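Local structure of putative PLP-dependent aminotransferase (Bacillus cereus ATCC 10987, 3JU7) at residues 25-31 with 236-241; 84-88 with 136-140; 160-166 with 182-187. The protein probably acts as a pyridoxal phosphate-dependent aminotransferase of the DegT/DnrJ/EryC1 family. One frame throughout, in Å; residues are numbered along the deposited sequence.

Contact 1: 25-31 with 236-241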
ATOM      1  N   ILE A  25     -17.743   2.623  13.078  1.00 18.59           N
ATOM      2  CA  ILE A  25     -16.835   1.537  12.808  1.00 19.52           C
ATOM      3  C   ILE A  25     -16.780   0.584  13.985  1.00 20.44           C
ATOM      4  O   ILE A  25     -16.810  -0.634  13.803  1.00 20.91           O
ATOM      5  CB  ILE A  25     -15.407   2.034  12.537  1.00 20.60           C
ATOM      6  CG1 ILE A  25     -15.338   2.743  11.172  1.00 20.23           C
ATOM      7  CG2 ILE A  25     -14.462   0.875  12.554  1.00 20.13           C
ATOM      8  CD1 ILE A  25     -14.208   3.717  10.985  1.00 19.94           C
ATOM      9  N   ASP A  26     -16.682   1.125  15.190  1.00 20.88           N
ATOM     10  CA  ASP A  26     -16.590   0.296  16.390  1.00 21.40           C
ATOM     11  C   ASP A  26     -17.885  -0.488  16.610  1.00 24.00           C
ATOM     12  O   ASP A  26     -17.819  -1.629  17.064  1.00 24.34           O
ATOM     13  CB  ASP A  26     -16.302   1.132  17.648  1.00 23.05           C
ATOM     14  CG  ASP A  26     -14.856   1.602  17.738  1.00 28.03           C
ATOM     15  OD1 ASP A  26     -14.005   1.000  17.054  1.00 23.85           O
ATOM     16  OD2 ASP A  26     -14.584   2.559  18.514  1.00 27.71           O
ATOM     17  N   ALA A  27     -19.040   0.119  16.297  1.00 21.14           N
ATOM     18  CA  ALA A  27     -20.306  -0.593  16.420  1.00 23.27           C
ATOM     19  C   ALA A  27     -20.440  -1.675  15.339  1.00 23.92           C
ATOM     20  O   ALA A  27     -20.962  -2.725  15.601  1.00 24.69           O
ATOM     21  CB  ALA A  27     -21.494   0.353  16.380  1.00 19.18           C
ATOM     22  N   SER A  28     -19.917  -1.442  14.141  1.00 25.57           N
ATOM     23  CA  SER A  28     -20.134  -2.383  13.042  1.00 24.61           C
ATOM     24  C   SER A  28     -19.159  -3.565  13.051  1.00 23.53           C
ATOM     25  O   SER A  28     -19.409  -4.590  12.419  1.00 22.20           O
ATOM     26  CB  SER A  28     -19.991  -1.647  11.707  1.00 24.38           C
ATOM     27  OG  SER A  28     -18.603  -1.549  11.381  1.00 30.29           O
ATOM     28  N   HIS A  29     -18.008  -3.389  13.691  1.00 25.05           N
ATOM     29  CA  HIS A  29     -16.908  -4.364  13.596  1.00 24.84           C
ATOM     30  C   HIS A  29     -16.544  -4.652  12.150  1.00 23.56           C
ATOM     31  O   HIS A  29     -16.243  -5.768  11.822  1.00 24.16           O
ATOM     32  CB  HIS A  29     -17.245  -5.680  14.307  1.00 24.78           C
ATOM     33  CG  HIS A  29     -17.368  -5.533  15.778  1.00 30.97           C
ATOM     34  ND1 HIS A  29     -16.348  -5.856  16.639  1.00 33.61           N
ATOM     35  CD2 HIS A  29     -18.363  -5.025  16.540  1.00 30.57           C
ATOM     36  CE1 HIS A  29     -16.722  -5.580  17.878  1.00 36.39           C
ATOM     37  NE2 HIS A  29     -17.940  -5.073  17.845  1.00 30.40           N
ATOM     38  N   ILE A  30     -16.586  -3.652  11.288  1.00 21.09           N
ATOM     39  CA  ILE A  30     -16.065  -3.792   9.919  1.00 21.37           C
ATOM     40  C   ILE A  30     -15.038  -2.666   9.870  1.00 23.17           C
ATOM     41  O   ILE A  30     -15.372  -1.490  10.136  1.00 23.32           O
ATOM     42  CB  ILE A  30     -17.150  -3.645   8.823  1.00 22.20           C
ATOM     43  CG1 ILE A  30     -18.334  -4.595   9.083  1.00 24.07           C
ATOM     44  CG2 ILE A  30     -16.560  -3.856   7.441  1.00 18.70           C
ATOM     45  CD1 ILE A  30     -19.416  -4.527   8.065  1.00 21.79           C
ATOM     46  N   TYR A  31     -13.800  -3.058   9.610  1.00 19.72           N
ATOM     47  CA  TYR A  31     -12.636  -2.192   9.686  1.00 24.37           C
ATOM     48  C   TYR A  31     -11.884  -1.960   8.377  1.00 22.66           C
ATOM     49  O   TYR A  31     -11.105  -1.011   8.300  1.00 24.74           O
ATOM     50  CB  TYR A  31     -11.642  -2.761  10.697  1.00 23.53           C
ATOM     51  CG  TYR A  31     -12.287  -2.980  12.035  1.00 22.56           C
ATOM     52  CD1 TYR A  31     -12.507  -1.921  12.904  1.00 15.48           C
ATOM     53  CD2 TYR A  31     -12.699  -4.240  12.428  1.00 28.17           C
ATOM     54  CE1 TYR A  31     -13.151  -2.110  14.123  1.00 26.22           C
ATOM     55  CE2 TYR A  31     -13.310  -4.446  13.668  1.00 26.13           C
ATOM     56  CZ  TYR A  31     -13.539  -3.380  14.510  1.00 24.83           C
ATOM     57  OH  TYR A  31     -14.138  -3.591  15.742  1.00 21.11           O
ATOM     58  N   SER A 236      -8.328   1.346   4.640  1.00 23.88           N
ATOM     59  CA  SER A 236      -9.113   1.053   5.836  1.00 23.22           C
ATOM     60  C   SER A 236     -10.396   1.906   5.981  1.00 21.60           C
ATOM     61  O   SER A 236     -10.560   2.969   5.363  1.00 19.69           O
ATOM     62  CB  SER A 236      -8.255   1.140   7.117  1.00 24.41           C
ATOM     63  OG  SER A 236      -8.011   2.462   7.525  1.00 26.81           O
ATOM     64  N   GLU A 237     -11.304   1.411   6.810  1.00 22.76           N
ATOM     65  CA  GLU A 237     -12.507   2.186   7.208  1.00 21.27           C
ATOM     66  C   GLU A 237     -12.120   3.482   7.950  1.00 21.28           C
ATOM     67  O   GLU A 237     -12.761   4.505   7.837  1.00 17.94           O
ATOM     68  CB  GLU A 237     -13.349   1.323   8.112  1.00 22.08           C
ATOM     69  CG  GLU A 237     -14.121   0.206   7.394  1.00 22.39           C
ATOM     70  CD  GLU A 237     -15.214   0.762   6.461  1.00 23.62           C
ATOM     71  OE1 GLU A 237     -14.921   1.168   5.307  1.00 29.91           O
ATOM     72  OE2 GLU A 237     -16.362   0.781   6.892  1.00 26.34           O
ATOM     73  N   TYR A 238     -10.999   3.432   8.665  1.00 21.95           N
ATOM     74  CA  TYR A 238     -10.540   4.562   9.413  1.00 21.05           C
ATOM     75  C   TYR A 238     -10.095   5.713   8.494  1.00 22.42           C
ATOM     76  O   TYR A 238     -10.499   6.866   8.689  1.00 23.93           O
ATOM     77  CB  TYR A 238      -9.402   4.118  10.311  1.00 22.52           C
ATOM     78  CG  TYR A 238      -9.770   3.091  11.380  1.00 27.56           C
ATOM     79  CD1 TYR A 238     -10.550   3.455  12.481  1.00 26.91           C
ATOM     80  CD2 TYR A 238      -9.285   1.769  11.331  1.00 26.54           C
ATOM     81  CE1 TYR A 238     -10.853   2.548  13.473  1.00 22.15           C
ATOM     82  CE2 TYR A 238      -9.590   0.869  12.334  1.00 25.18           C
ATOM     83  CZ  TYR A 238     -10.374   1.265  13.401  1.00 20.15           C
ATOM     84  OH  TYR A 238     -10.711   0.396  14.407  1.00 17.29           O
ATOM     85  N   ALA A 239      -9.286   5.393   7.494  1.00 20.16           N
ATOM     86  CA  ALA A 239      -8.928   6.337   6.456  1.00 21.48           C
ATOM     87  C   ALA A 239     -10.177   6.882   5.752  1.00 23.35           C
ATOM     88  O   ALA A 239     -10.297   8.094   5.591  1.00 25.64           O
ATOM     89  CB  ALA A 239      -7.951   5.719   5.439  1.00 19.77           C
ATOM     90  N   ALA A 240     -11.131   6.025   5.387  1.00 23.62           N
ATOM     91  CA  ALA A 240     -12.394   6.524   4.771  1.00 22.26           C
ATOM     92  C   ALA A 240     -13.141   7.483   5.680  1.00 21.28           C
ATOM     93  O   ALA A 240     -13.745   8.444   5.210  1.00 22.41           O
ATOM     94  CB  ALA A 240     -13.294   5.393   4.406  1.00 20.38           C
ATOM     95  N   ALA A 241     -13.124   7.209   6.985  1.00 22.66           N
ATOM     96  CA  ALA A 241     -13.769   8.079   7.990  1.00 20.02           C
ATOM     97  C   ALA A 241     -13.223   9.506   7.886  1.00 21.49           C
ATOM     98  O   ALA A 241     -13.987  10.466   7.827  1.00 20.22           O
ATOM     99  CB  ALA A 241     -13.537   7.527   9.416  1.00 16.96           C
TER
HETATM  100  O   HOH W   1     -11.577   1.475  16.615  1.00 22.17           O
HETATM  101  O   HOH W   2     -17.404  -0.044   9.183  1.00 24.73           O
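The side chains of Tyr-31 and Tyr-238 lie side by side and point the same way. The hydroxyl of Tyr-238 comes in at a slant to the Tyr-31 ring, with OH 3.3 Å from Tyr-31 CD1. Ile-25 also meets the Tyr-238 ring at a slant, through its CD1 and CG2 methyls. At the edge of the Tyr-238 ring, in its plane, sits a water. It accepts from Tyr-238 OH at 2.6 Å and donates to Asp-26 OD1, so it bridges the two segments. The same hydroxyl is bonded to Thr-12 of the second subunit, and Asp-26 OD2 takes the backbone N of Val-15 there.

Ile-25 reaches the helix start with an extended second torsion (157°). This brings CD1 to 3.6 Å from Glu-237 O and 4.2 Å from Ala-241 CB. The backbone link is Glu-237 N to Tyr-31 O, 2.9 Å. The N-H is close to straight, but the donor stands above the carbonyl plane, 46° out of it. Glu-237 is bent at chi2 (-67°), which lays CG 3.3 Å from the carbonyl carbon of Tyr-31. Glu-237 OE2 accepts from a second water at 2.6 Å; that water also donates to Ile-30 O and accepts from Ser-28 OG. Ser-28 OG in turn accepts from Ile-30 N, an ST turn at the end of helix 19-28.

Ser-236 is the N-cap of helix 237-248, accepting from Ala-239 N. The Glu-237 carboxylate also receives Ile-37 N and Asn-38 N, at the start of helix 36-48. A carboxylate there probably suits the helix dipole. The contact thus joins the end of helix 19-28 to the starts of helices 237-248 and 36-48, beside the second subunit.

Contact 2: 84-88 with 136-140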
ATOM      1  N   PRO A  84       6.287  12.296 -18.696  1.00 22.69           N
ATOM      2  CA  PRO A  84       7.263  13.355 -18.492  1.00 20.53           C
ATOM      3  C   PRO A  84       8.346  12.949 -17.498  1.00 23.11           C
ATOM      4  O   PRO A  84       8.104  12.073 -16.655  1.00 22.01           O
ATOM      5  CB  PRO A  84       6.419  14.473 -17.906  1.00 21.60           C
ATOM      6  CG  PRO A  84       5.318  13.738 -17.175  1.00 22.87           C
ATOM      7  CD  PRO A  84       4.962  12.642 -18.142  1.00 21.53           C
ATOM      8  N   SER A  85       9.532  13.557 -17.622  1.00 21.19           N
ATOM      9  CA  SER A  85      10.577  13.482 -16.598  1.00 20.36           C
ATOM     10  C   SER A  85      10.199  14.426 -15.453  1.00 21.31           C
ATOM     11  O   SER A  85      10.430  14.141 -14.260  1.00 20.59           O
ATOM     12  CB  SER A  85      11.925  13.911 -17.186  1.00 21.41           C
ATOM     13  OG  SER A  85      12.917  14.031 -16.185  1.00 19.64           O
ATOM     14  N   PHE A  86       9.578  15.541 -15.820  1.00 21.68           N
ATOM     15  CA  PHE A  86       9.209  16.563 -14.846  1.00 21.66           C
ATOM     16  C   PHE A  86       7.967  16.104 -14.083  1.00 22.67           C
ATOM     17  O   PHE A  86       6.848  16.524 -14.365  1.00 22.92           O
ATOM     18  CB  PHE A  86       9.000  17.902 -15.562  1.00 20.85           C
ATOM     19  CG  PHE A  86       8.839  19.082 -14.640  1.00 20.51           C
ATOM     20  CD1 PHE A  86       9.948  19.709 -14.094  1.00 18.56           C
ATOM     21  CD2 PHE A  86       7.577  19.602 -14.365  1.00 22.22           C
ATOM     22  CE1 PHE A  86       9.814  20.813 -13.259  1.00 18.40           C
ATOM     23  CE2 PHE A  86       7.426  20.730 -13.537  1.00 27.13           C
ATOM     24  CZ  PHE A  86       8.555  21.328 -12.975  1.00 17.30           C
ATOM     25  N   THR A  87       8.187  15.213 -13.124  1.00 22.55           N
ATOM     26  CA  THR A  87       7.109  14.657 -12.302  1.00 22.58           C
ATOM     27  C   THR A  87       7.732  14.143 -11.003  1.00 22.23           C
ATOM     28  O   THR A  87       8.943  14.139 -10.857  1.00 21.17           O
ATOM     29  CB  THR A  87       6.347  13.511 -13.032  1.00 24.42           C
ATOM     30  OG1 THR A  87       5.203  13.110 -12.262  1.00 21.42           O
ATOM     31  CG2 THR A  87       7.287  12.292 -13.269  1.00 19.87           C
ATOM     32  N   PHE A  88       6.895  13.735 -10.054  1.00 23.52           N
ATOM     33  CA  PHE A  88       7.364  13.167  -8.806  1.00 22.62           C
ATOM     34  C   PHE A  88       7.828  11.721  -9.100  1.00 23.03           C
ATOM     35  O   PHE A  88       7.301  11.080  -9.988  1.00 22.09           O
ATOM     36  CB  PHE A  88       6.250  13.198  -7.783  1.00 22.33           C
ATOM     37  CG  PHE A  88       6.670  12.771  -6.383  1.00 26.65           C
ATOM     38  CD1 PHE A  88       7.526  13.559  -5.638  1.00 20.55           C
ATOM     39  CD2 PHE A  88       6.109  11.658  -5.781  1.00 25.63           C
ATOM     40  CE1 PHE A  88       7.907  13.194  -4.375  1.00 28.36           C
ATOM     41  CE2 PHE A  88       6.473  11.308  -4.511  1.00 34.15           C
ATOM     42  CZ  PHE A  88       7.385  12.089  -3.804  1.00 28.54           C
ATOM     43  N   TYR A 136       1.241  13.619 -16.444  1.00 24.14           N
ATOM     44  CA  TYR A 136       1.053  14.221 -15.113  1.00 22.84           C
ATOM     45  C   TYR A 136       0.389  15.601 -15.212  1.00 22.25           C
ATOM     46  O   TYR A 136       0.845  16.455 -15.947  1.00 20.02           O
ATOM     47  CB  TYR A 136       2.408  14.306 -14.449  1.00 22.81           C
ATOM     48  CG  TYR A 136       2.502  15.183 -13.236  1.00 24.25           C
ATOM     49  CD1 TYR A 136       1.556  15.137 -12.237  1.00 25.98           C
ATOM     50  CD2 TYR A 136       3.593  16.020 -13.064  1.00 20.77           C
ATOM     51  CE1 TYR A 136       1.676  15.948 -11.106  1.00 24.37           C
ATOM     52  CE2 TYR A 136       3.713  16.828 -11.940  1.00 24.12           C
ATOM     53  CZ  TYR A 136       2.759  16.799 -10.969  1.00 25.85           C
ATOM     54  OH  TYR A 136       2.878  17.641  -9.859  1.00 30.79           O
ATOM     55  N   ALA A 137      -0.696  15.814 -14.485  1.00 23.05           N
ATOM     56  CA  ALA A 137      -1.397  17.095 -14.509  1.00 22.35           C
ATOM     57  C   ALA A 137      -0.643  18.038 -13.555  1.00 24.68           C
ATOM     58  O   ALA A 137      -1.081  18.345 -12.431  1.00 25.44           O
ATOM     59  CB  ALA A 137      -2.852  16.917 -14.110  1.00 21.13           C
ATOM     60  N   THR A 138       0.502  18.491 -14.048  1.00 22.19           N
ATOM     61  CA  THR A 138       1.506  19.202 -13.259  1.00 24.22           C
ATOM     62  C   THR A 138       0.934  20.230 -12.304  1.00 23.43           C
ATOM     63  O   THR A 138       0.170  21.120 -12.712  1.00 23.40           O
ATOM     64  CB  THR A 138       2.520  19.906 -14.211  1.00 24.52           C
ATOM     65  OG1 THR A 138       2.998  18.939 -15.137  1.00 21.58           O
ATOM     66  CG2 THR A 138       3.674  20.560 -13.456  1.00 19.16           C
ATOM     67  N   PHE A 139       1.317  20.057 -11.040  1.00 21.81           N
ATOM     68  CA  PHE A 139       1.002  20.970  -9.928  1.00 21.61           C
ATOM     69  C   PHE A 139      -0.504  21.182  -9.700  1.00 21.90           C
ATOM     70  O   PHE A 139      -0.944  22.265  -9.322  1.00 21.64           O
ATOM     71  CB  PHE A 139       1.751  22.289 -10.086  1.00 20.33           C
ATOM     72  CG  PHE A 139       3.286  22.144 -10.263  1.00 24.16           C
ATOM     73  CD1 PHE A 139       4.018  21.248  -9.528  1.00 18.80           C
ATOM     74  CD2 PHE A 139       3.972  22.991 -11.113  1.00 24.70           C
ATOM     75  CE1 PHE A 139       5.398  21.161  -9.659  1.00 30.18           C
ATOM     76  CE2 PHE A 139       5.334  22.919 -11.243  1.00 27.98           C
ATOM     77  CZ  PHE A 139       6.052  21.997 -10.515  1.00 26.74           C
ATOM     78  N   GLY A 140      -1.288  20.132  -9.918  1.00 21.70           N
ATOM     79  CA  GLY A 140      -2.732  20.153  -9.588  1.00 21.53           C
ATOM     80  C   GLY A 140      -3.499  21.069 -10.518  1.00 22.25           C
ATOM     81  O   GLY A 140      -4.409  21.760 -10.128  1.00 26.41           O
TER
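Phe-86 drives its outer ring carbons against Thr-138 and Phe-139, one of two tight spots. Its CE2 is 3.6 Å from Phe-139 CZ, and the two rings meet obliquely, with their planes at 80°. Thr-138 CG2 meets the Phe-86 ring at its edge, near the plane, 3.8 Å from CE2. The same methyl lies over one face of the Phe-139 ring.

The other tight spot is the Tyr-136 ring. Thr-87 OG1 sits over a face, 3.4 Å from Tyr-136 CD2. With OG1 anti to the backbone N (chi1 -173°), the torsion sets this oxygen over the ring. Phe-86 O lies in the plane of the Tyr-136 ring at its edge, 3.5 Å from CD2, where the ring hydrogens are slightly positive.

The packing is looser at the two ends of 84-88. Pro-84 CG is 4.0 Å from Tyr-136 CB. Phe-88 turns away and places its ring edge-to-face with Phe-218 of the second subunit.

Segment 84-88 lies between strand 80-84 and helix 90-97, and 136-140 in the loop between strand 130-133 and helix 146-153. The hydroxyls of Tyr-136, Thr-138 and Thr-87 are bonded within their own segment or to third parties. Tyr-136 OH accepts from Phe-139 N at 3.1 Å and 165°, tying the ring to its own loop. Thr-138 OG1 is bonded to Trp-112 O, and Thr-87 OG1 to Thr-91 OG1. The loops thus hold each other by ring, methyl, hydroxyl and carbonyl contacts, while Thr-91 links Thr-87 to Asp-161, which is bonded to N1 of the cofactor residue at position 191.

Contact 3: 160-166 with 182-187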
ATOM      1  N   VAL A 160      -3.692   8.866 -16.077  1.00 20.62           N
ATOM      2  CA  VAL A 160      -3.281  10.243 -15.739  1.00 22.84           C
ATOM      3  C   VAL A 160      -2.926  10.344 -14.264  1.00 23.60           C
ATOM      4  O   VAL A 160      -3.775  10.031 -13.400  1.00 24.02           O
ATOM      5  CB  VAL A 160      -4.408  11.236 -16.040  1.00 19.79           C
ATOM      6  CG1 VAL A 160      -4.047  12.647 -15.534  1.00 18.12           C
ATOM      7  CG2 VAL A 160      -4.749  11.217 -17.544  1.00 23.50           C
ATOM      8  N   ASP A 161      -1.666  10.694 -13.987  1.00 23.96           N
ATOM      9  CA  ASP A 161      -1.231  11.057 -12.632  1.00 23.33           C
ATOM     10  C   ASP A 161      -1.676  12.491 -12.314  1.00 22.69           C
ATOM     11  O   ASP A 161      -1.085  13.461 -12.756  1.00 26.41           O
ATOM     12  CB  ASP A 161       0.290  10.918 -12.491  1.00 21.32           C
ATOM     13  CG  ASP A 161       0.790  11.158 -11.070  1.00 26.34           C
ATOM     14  OD1 ASP A 161       0.088  11.804 -10.264  1.00 26.71           O
ATOM     15  OD2 ASP A 161       1.928  10.732 -10.759  1.00 32.35           O
ATOM     16  N   ALA A 162      -2.733  12.595 -11.530  1.00 23.37           N
ATOM     17  CA  ALA A 162      -3.272  13.847 -11.052  1.00 21.78           C
ATOM     18  C   ALA A 162      -3.178  13.824  -9.526  1.00 22.19           C
ATOM     19  O   ALA A 162      -4.086  14.278  -8.841  1.00 23.69           O
ATOM     20  CB  ALA A 162      -4.742  13.998 -11.521  1.00 20.91           C
ATOM     21  N   ALA A 163      -2.084  13.260  -9.011  1.00 22.16           N
ATOM     22  CA  ALA A 163      -1.896  13.042  -7.566  1.00 22.78           C
ATOM     23  C   ALA A 163      -2.280  14.237  -6.718  1.00 22.15           C
ATOM     24  O   ALA A 163      -2.989  14.082  -5.740  1.00 22.24           O
ATOM     25  CB  ALA A 163      -0.446  12.595  -7.248  1.00 21.80           C
ATOM     26  N   PRO A 164      -1.849  15.456  -7.105  1.00 24.13           N
ATOM     27  CA  PRO A 164      -2.197  16.590  -6.247  1.00 23.39           C
ATOM     28  C   PRO A 164      -3.458  17.389  -6.605  1.00 22.82           C
ATOM     29  O   PRO A 164      -3.669  18.472  -6.065  1.00 24.43           O
ATOM     30  CB  PRO A 164      -0.957  17.483  -6.348  1.00 25.32           C
ATOM     31  CG  PRO A 164      -0.299  17.131  -7.606  1.00 24.20           C
ATOM     32  CD  PRO A 164      -0.772  15.794  -8.064  1.00 24.79           C
ATOM     33  N   GLY A 165      -4.302  16.852  -7.471  1.00 22.59           N
ATOM     34  CA  GLY A 165      -5.352  17.648  -8.094  1.00 23.41           C
ATOM     35  C   GLY A 165      -6.755  17.303  -7.687  1.00 25.10           C
ATOM     36  O   GLY A 165      -7.669  17.782  -8.312  1.00 26.43           O
ATOM     37  N   PHE A 166      -6.957  16.494  -6.651  1.00 24.70           N
ATOM     38  CA  PHE A 166      -8.324  16.215  -6.232  1.00 24.31           C
ATOM     39  C   PHE A 166      -8.956  17.490  -5.718  1.00 23.56           C
ATOM     40  O   PHE A 166      -8.357  18.223  -4.953  1.00 24.41           O
ATOM     41  CB  PHE A 166      -8.356  15.139  -5.156  1.00 24.20           C
ATOM     42  CG  PHE A 166      -9.694  14.576  -4.914  1.00 26.98           C
ATOM     43  CD1 PHE A 166     -10.297  13.767  -5.867  1.00 31.37           C
ATOM     44  CD2 PHE A 166     -10.377  14.847  -3.727  1.00 26.09           C
ATOM     45  CE1 PHE A 166     -11.552  13.239  -5.646  1.00 22.98           C
ATOM     46  CE2 PHE A 166     -11.624  14.334  -3.501  1.00 30.52           C
ATOM     47  CZ  PHE A 166     -12.228  13.527  -4.460  1.00 28.47           C
HETATM   48  N   MSE A 182      -7.895   6.180 -16.947  1.00 22.51           N
HETATM   49  CA  MSE A 182      -7.951   6.250 -15.495  1.00 23.77           C
HETATM   50  C   MSE A 182      -7.232   7.490 -15.008  1.00 23.88           C
HETATM   51  O   MSE A 182      -6.275   7.936 -15.640  1.00 24.38           O
HETATM   52  CB  MSE A 182      -7.343   4.998 -14.884  1.00 24.72           C
HETATM   53  CG  MSE A 182      -8.358   3.913 -14.858  1.00 25.79           C
HETATM   54 SE   MSE A 182      -7.850   2.165 -14.304  0.75 17.50          SE
HETATM   55  CE  MSE A 182      -9.676   1.731 -13.812  1.00 28.34           C
ATOM     56  N   ILE A 183      -7.755   8.057 -13.921  1.00 20.86           N
ATOM     57  CA  ILE A 183      -7.139   9.187 -13.229  1.00 22.85           C
ATOM     58  C   ILE A 183      -6.821   8.766 -11.791  1.00 23.11           C
ATOM     59  O   ILE A 183      -7.674   8.229 -11.083  1.00 23.89           O
ATOM     60  CB  ILE A 183      -8.051  10.437 -13.272  1.00 21.72           C
ATOM     61  CG1 ILE A 183      -8.572  10.603 -14.724  1.00 30.13           C
ATOM     62  CG2 ILE A 183      -7.315  11.618 -12.747  1.00 18.75           C
ATOM     63  CD1 ILE A 183      -8.698  11.948 -15.275  1.00 30.16           C
ATOM     64  N   ILE A 184      -5.575   8.984 -11.394  1.00 22.85           N
ATOM     65  CA  ILE A 184      -5.104   8.720 -10.049  1.00 23.28           C
ATOM     66  C   ILE A 184      -4.939  10.035  -9.265  1.00 25.21           C
ATOM     67  O   ILE A 184      -4.384  11.000  -9.749  1.00 23.92           O
ATOM     68  CB  ILE A 184      -3.736   7.998 -10.049  1.00 23.60           C
ATOM     69  CG1 ILE A 184      -3.713   6.780 -11.020  1.00 27.77           C
ATOM     70  CG2 ILE A 184      -3.378   7.602  -8.644  1.00 22.06           C
ATOM     71  CD1 ILE A 184      -5.038   5.975 -11.126  1.00 29.00           C
ATOM     72  N   TYR A 185      -5.475  10.058  -8.053  1.00 26.15           N
ATOM     73  CA  TYR A 185      -5.373  11.181  -7.179  1.00 24.55           C
ATOM     74  C   TYR A 185      -4.872  10.679  -5.842  1.00 23.81           C
ATOM     75  O   TYR A 185      -5.133   9.521  -5.441  1.00 24.13           O
ATOM     76  CB  TYR A 185      -6.742  11.839  -6.909  1.00 22.34           C
ATOM     77  CG  TYR A 185      -7.589  12.221  -8.076  1.00 22.56           C
ATOM     78  CD1 TYR A 185      -7.532  13.495  -8.644  1.00 26.45           C
ATOM     79  CD2 TYR A 185      -8.578  11.346  -8.543  1.00 25.99           C
ATOM     80  CE1 TYR A 185      -8.394  13.859  -9.758  1.00 23.61           C
ATOM     81  CE2 TYR A 185      -9.415  11.684  -9.609  1.00 25.77           C
ATOM     82  CZ  TYR A 185      -9.331  12.934 -10.232  1.00 31.44           C
ATOM     83  OH  TYR A 185     -10.235  13.224 -11.285  1.00 31.49           O
ATOM     84  N   SER A 186      -4.236  11.583  -5.115  1.00 24.01           N
ATOM     85  CA  SER A 186      -3.681  11.282  -3.806  1.00 24.72           C
ATOM     86  C   SER A 186      -4.428  11.993  -2.681  1.00 23.53           C
ATOM     87  O   SER A 186      -4.881  13.116  -2.850  1.00 24.20           O
ATOM     88  CB  SER A 186      -2.197  11.657  -3.766  1.00 23.82           C
ATOM     89  OG  SER A 186      -1.657  11.409  -2.484  1.00 19.15           O
ATOM     90  N   PHE A 187      -4.542  11.318  -1.536  1.00 22.79           N
ATOM     91  CA  PHE A 187      -5.044  11.912  -0.310  1.00 21.19           C
ATOM     92  C   PHE A 187      -3.918  11.965   0.767  1.00 23.08           C
ATOM     93  O   PHE A 187      -4.173  12.000   1.974  1.00 21.35           O
ATOM     94  CB  PHE A 187      -6.221  11.110   0.237  1.00 24.31           C
ATOM     95  CG  PHE A 187      -7.410  10.959  -0.695  1.00 22.19           C
ATOM     96  CD1 PHE A 187      -7.852  11.990  -1.521  1.00 23.89           C
ATOM     97  CD2 PHE A 187      -8.159   9.780  -0.660  1.00 25.08           C
ATOM     98  CE1 PHE A 187      -8.984  11.826  -2.333  1.00 24.26           C
ATOM     99  CE2 PHE A 187      -9.308   9.615  -1.470  1.00 20.69           C
ATOM    100  CZ  PHE A 187      -9.725  10.652  -2.292  1.00 21.64           C
TER
HETATM  101  O   HOH W   3      -5.241  15.330  -4.547  1.00 25.55           O
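Ala-163 O accepts from Ser-186 N (2.9 Å) where Ala-162 O would do so in a regular parallel ladder. The ladder starts normally. Val-160 N donates to Met-182 O, Ile-184 N donates to Val-160 O (176°), and Ala-162 N donates to Ile-184 O. Then 160-166 slips by one residue. Ala-162 O goes instead to Gly-165 N, closing a type I turn from Ala-162 to Gly-165. Asp-161 OD1 accepts from Ala-163 N at 2.9 Å, an Asx turn that steadies the bend.

Residues at this bend also reach the cofactor. These are adjacent strands of the mixed sheet in what is, in relatives of fold type I, the large PLP-binding domain. Asp-161 OD2 is bonded to N1 of the modified lysine-cofactor residue at position 191, as the pyridine-binding aspartate is in such enzymes. It is also bonded to Thr-91 OG1. Ser-186 OG is bonded to the cofactor phosphate oxygen OP3 and to His-188 N. With OD1 held by Ala-163 N, the turn probably helps fix the rotation of the carboxylate whose OD2 meets N1.

Beyond the turn, three rings form an aromatic cluster. The edge of Phe-166 meets the face of Tyr-185, with Phe-166 CD1 3.8 Å from Tyr-185 CG and the planes at 73°. The edge of Phe-187 in turn meets a face of Phe-166, where Phe-187 CE1 is 3.6 Å from Phe-166 CD2. CG of Phe-166 is anti to its N (chi1 -166°), which carries the ring between the other two. Ile-183 CG2 lies over the opposite face of Tyr-185, toward the rim. That methyl also packs on Ala-162 CB at 3.7 Å. A water accepts from Phe-166 N (3.0 Å) and lies 2.8 Å from Ser-186 O.

Overall arrangement
From the N terminus, helix 19-28 leads into 25-31, the first half of contact 1. The chain then passes through 84-88, and contact 2 closes at 136-140. It joins two loops that follow strands 80-84 and 130-133. Contact 3 closes next over a short loop and joins the neighbouring parallel strands 159-161 and 182-186. Finally 236-241 closes contact 1. Contacts 2 and 3 are in series, and both nest inside the long loop of contact 1. They touch: Ala-137 N lies 2.9 Å from Asp-161 O, a probable hydrogen bond. Contact 1, its centre about 24 Å from that of contact 3, ties the end of helix 19-28 to the start of helix 237-248, beside the second subunit.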